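Local coordinates for lipid Binding Protein (Caenorhabditis elegans, PDB 6C1Z) that carries unsaturated fatty acids such as oleic acid from the lysosome to the nucleus, where it activates transcription of longevity genes, at residues P42-K47 with F55-T60. Numbering follows the deposited sequence.
Sequences PTLEIK and FNQYST
Phe55 CG (chi1 -82°) and Ile46 CG1 (chi1 -67°) both stand anti to their own carbonyl carbon, beside the backbone N, and this sets the ring alongside the isoleucine. Ile46 CG1 sits over the ring centre, 3.8 Å from the centroid of Phe55, as a CH-pi contact. Beyond it, Ile46 CD1 reaches the far rim of the same face, 3.6 Å from Phe55 CE2. Leu44 CD1 comes in obliquely, 4.3 Å from Phe55 CB. The ring also meets Phe95 edge-to-face and touches Phe68. An alanine in place of Phe55 would probably leave Ile46 without its aromatic cover and open a gap facing Phe95 and Phe68. The two strands are the arms of an antiparallel beta hairpin in the barrel of this fatty acid-binding protein. Two hydrogen-bonded pairs hold them. Glu45 N to Asn56 O spans 2.8 Å and is almost straight at 178°; Asn56 N returns a bond to Glu45 O. Thr43 and Tyr58 exchange the other two. Near the hairpin's open end, Pro42 CB packs 3.5 Å from Gln57 CG. On the face bearing Glu45 and Tyr58, Glu45 OE1 lies at the tyrosine ring's edge, 3.6 Å from Tyr58 OH, with the carboxylate nearly perpendicular to the ring. Thr43 OG1, on that face too, is hydrogen-bonded to Lys13 NZ from the adjacent strand 10-18.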
ATOM      1  N   PRO A  42       5.321  -7.972  -6.891  1.00 28.03           N
ATOM      2  CA  PRO A  42       4.761  -6.901  -7.721  1.00 25.80           C
ATOM      3  C   PRO A  42       5.776  -5.812  -8.001  1.00 26.07           C
ATOM      4  O   PRO A  42       6.825  -5.707  -7.358  1.00 29.54           O
ATOM      5  CB  PRO A  42       3.603  -6.361  -6.878  1.00 28.14           C
ATOM      6  CG  PRO A  42       3.892  -6.769  -5.499  1.00 43.02           C
ATOM      7  CD  PRO A  42       4.678  -8.030  -5.564  1.00 30.67           C
ATOM      8  N   THR A  43       5.437  -4.993  -8.994  1.00 23.90           N
ATOM      9  CA  THR A  43       6.137  -3.755  -9.286  1.00 25.75           C
ATOM     10  C   THR A  43       5.250  -2.603  -8.849  1.00 24.38           C
ATOM     11  O   THR A  43       4.073  -2.538  -9.221  1.00 23.69           O
ATOM     12  CB  THR A  43       6.416  -3.661 -10.781  1.00 28.79           C
ATOM     13  OG1 THR A  43       7.275  -4.738 -11.146  1.00 32.76           O
ATOM     14  CG2 THR A  43       7.087  -2.345 -11.126  1.00 31.33           C
ATOM     15  N   LEU A  44       5.812  -1.699  -8.064  1.00 23.28           N
ATOM     16  CA  LEU A  44       5.088  -0.544  -7.569  1.00 21.78           C
ATOM     17  C   LEU A  44       5.596   0.671  -8.324  1.00 20.38           C
ATOM     18  O   LEU A  44       6.790   0.970  -8.297  1.00 23.88           O
ATOM     19  CB  LEU A  44       5.306  -0.386  -6.064  1.00 24.83           C
ATOM     20  CG  LEU A  44       4.890   0.940  -5.406  1.00 25.65           C
ATOM     21  CD1 LEU A  44       3.420   1.215  -5.583  1.00 25.98           C
ATOM     22  CD2 LEU A  44       5.262   0.945  -3.923  1.00 29.49           C
ATOM     23  N   GLU A  45       4.703   1.351  -9.021  1.00 21.35           N
ATOM     24  CA  GLU A  45       5.027   2.563  -9.742  1.00 21.31           C
ATOM     25  C   GLU A  45       4.387   3.721  -9.004  1.00 21.79           C
ATOM     26  O   GLU A  45       3.177   3.700  -8.747  1.00 21.33           O
ATOM     27  CB  GLU A  45       4.472   2.477 -11.159  1.00 25.36           C
ATOM     28  CG  GLU A  45       4.448   3.758 -11.952  1.00 29.89           C
ATOM     29  CD  GLU A  45       3.795   3.558 -13.296  1.00 60.46           C
ATOM     30  OE1 GLU A  45       2.540   3.472 -13.364  1.00 43.53           O
ATOM     31  OE2 GLU A  45       4.550   3.446 -14.277  1.00 51.34           O
ATOM     32  N   ILE A  46       5.199   4.723  -8.684  1.00 20.10           N
ATOM     33  CA  ILE A  46       4.736   5.933  -8.014  1.00 19.19           C
ATOM     34  C   ILE A  46       4.985   7.078  -8.977  1.00 19.58           C
ATOM     35  O   ILE A  46       6.120   7.283  -9.439  1.00 20.70           O
ATOM     36  CB  ILE A  46       5.470   6.161  -6.685  1.00 20.97           C
ATOM     37  CG1 ILE A  46       5.098   5.079  -5.684  1.00 20.71           C
ATOM     38  CG2 ILE A  46       5.154   7.551  -6.117  1.00 20.89           C
ATOM     39  CD1 ILE A  46       5.962   5.099  -4.418  1.00 22.57           C
ATOM     40  N   LYS A  47       3.934   7.830  -9.292  1.00 20.98           N
ATOM     41  CA  LYS A  47       4.054   8.986 -10.157  1.00 21.79           C
ATOM     42  C   LYS A  47       3.160  10.096  -9.623  1.00 22.34           C
ATOM     43  O   LYS A  47       2.256   9.849  -8.818  1.00 22.90           O
ATOM     44  CB  LYS A  47       3.748   8.636 -11.631  1.00 29.23           C
ATOM     45  CG  LYS A  47       2.397   7.994 -11.884  1.00 33.75           C
ATOM     46  CD  LYS A  47       2.345   7.213 -13.222  1.00 33.81           C
ATOM     47  CE  LYS A  47       2.825   8.038 -14.396  1.00 57.77           C
ATOM     48  NZ  LYS A  47       2.651   7.315 -15.703  1.00 79.36           N
ATOM     49  N   PHE A  55      -0.218   5.548  -7.041  1.00 17.92           N
ATOM     50  CA  PHE A  55       0.533   4.398  -6.536  1.00 17.62           C
ATOM     51  C   PHE A  55      -0.090   3.201  -7.220  1.00 19.68           C
ATOM     52  O   PHE A  55      -1.177   2.750  -6.843  1.00 20.62           O
ATOM     53  CB  PHE A  55       0.399   4.249  -5.012  1.00 18.78           C
ATOM     54  CG  PHE A  55       1.333   5.126  -4.188  1.00 18.25           C
ATOM     55  CD1 PHE A  55       1.462   6.483  -4.422  1.00 18.55           C
ATOM     56  CD2 PHE A  55       2.082   4.561  -3.173  1.00 23.27           C
ATOM     57  CE1 PHE A  55       2.325   7.272  -3.619  1.00 20.52           C
ATOM     58  CE2 PHE A  55       2.940   5.345  -2.390  1.00 24.49           C
ATOM     59  CZ  PHE A  55       3.044   6.686  -2.624  1.00 22.75           C
ATOM     60  N   ASN A  56       0.571   2.717  -8.247  1.00 18.95           N
ATOM     61  CA  ASN A  56       0.039   1.642  -9.057  1.00 19.98           C
ATOM     62  C   ASN A  56       0.877   0.399  -8.834  1.00 21.75           C
ATOM     63  O   ASN A  56       2.092   0.417  -9.055  1.00 25.02           O
ATOM     64  CB  ASN A  56       0.066   2.048 -10.528  1.00 22.06           C
ATOM     65  CG  ASN A  56      -0.802   3.243 -10.814  1.00 25.10           C
ATOM     66  OD1 ASN A  56      -1.764   3.508 -10.101  1.00 24.77           O
ATOM     67  ND2 ASN A  56      -0.487   3.959 -11.884  1.00 28.28           N
ATOM     68  N   GLN A  57       0.233  -0.695  -8.479  1.00 21.71           N
ATOM     69  CA  GLN A  57       0.929  -1.944  -8.218  1.00 23.19           C
ATOM     70  C   GLN A  57       0.580  -2.923  -9.326  1.00 24.27           C
ATOM     71  O   GLN A  57      -0.599  -3.143  -9.613  1.00 27.90           O
ATOM     72  CB  GLN A  57       0.524  -2.512  -6.859  1.00 24.24           C
ATOM     73  CG  GLN A  57       1.374  -3.666  -6.382  1.00 55.09           C
ATOM     74  CD  GLN A  57       1.528  -3.678  -4.877  1.00 57.15           C
ATOM     75  OE1 GLN A  57       1.291  -4.693  -4.223  1.00 69.88           O
ATOM     76  NE2 GLN A  57       1.921  -2.545  -4.317  1.00 62.74           N
ATOM     77  N   TYR A  58       1.593  -3.503  -9.955  1.00 22.37           N
ATOM     78  CA  TYR A  58       1.366  -4.415 -11.073  1.00 23.45           C
ATOM     79  C   TYR A  58       1.851  -5.816 -10.744  1.00 24.19           C
ATOM     80  O   TYR A  58       2.959  -5.995 -10.235  1.00 25.39           O
ATOM     81  CB  TYR A  58       2.083  -3.939 -12.342  1.00 26.00           C
ATOM     82  CG  TYR A  58       1.560  -2.624 -12.852  1.00 23.53           C
ATOM     83  CD1 TYR A  58       0.399  -2.580 -13.616  1.00 29.82           C
ATOM     84  CD2 TYR A  58       2.227  -1.444 -12.599  1.00 24.30           C
ATOM     85  CE1 TYR A  58      -0.095  -1.384 -14.102  1.00 36.09           C
ATOM     86  CE2 TYR A  58       1.743  -0.225 -13.093  1.00 24.42           C
ATOM     87  CZ  TYR A  58       0.570  -0.213 -13.822  1.00 28.06           C
ATOM     88  OH  TYR A  58       0.109   0.993 -14.299  1.00 33.70           O
ATOM     89  N   SER A  59       1.049  -6.821 -11.079  1.00 25.51           N
ATOM     90  CA  SER A  59       1.484  -8.197 -10.873  1.00 28.13           C
ATOM     91  C   SER A  59       0.681  -9.122 -11.771  1.00 32.17           C
ATOM     92  O   SER A  59      -0.330  -8.728 -12.352  1.00 30.74           O
ATOM     93  CB  SER A  59       1.310  -8.634  -9.418  1.00 30.48           C
ATOM     94  OG  SER A  59      -0.047  -8.956  -9.127  1.00 30.41           O
ATOM     95  N   THR A  60       1.138 -10.376 -11.848  1.00 32.60           N
ATOM     96  CA  THR A  60       0.443 -11.376 -12.649  1.00 34.32           C
ATOM     97  C   THR A  60      -0.956 -11.650 -12.115  1.00 38.88           C
ATOM     98  O   THR A  60      -1.851 -12.023 -12.881  1.00 41.07           O
ATOM     99  CB  THR A  60       1.254 -12.680 -12.703  1.00 35.29           C
ATOM    100  OG1 THR A  60       1.609 -13.107 -11.380  1.00 43.34           O
ATOM    101  CG2 THR A  60       2.515 -12.500 -13.531  1.00 39.56           C
TER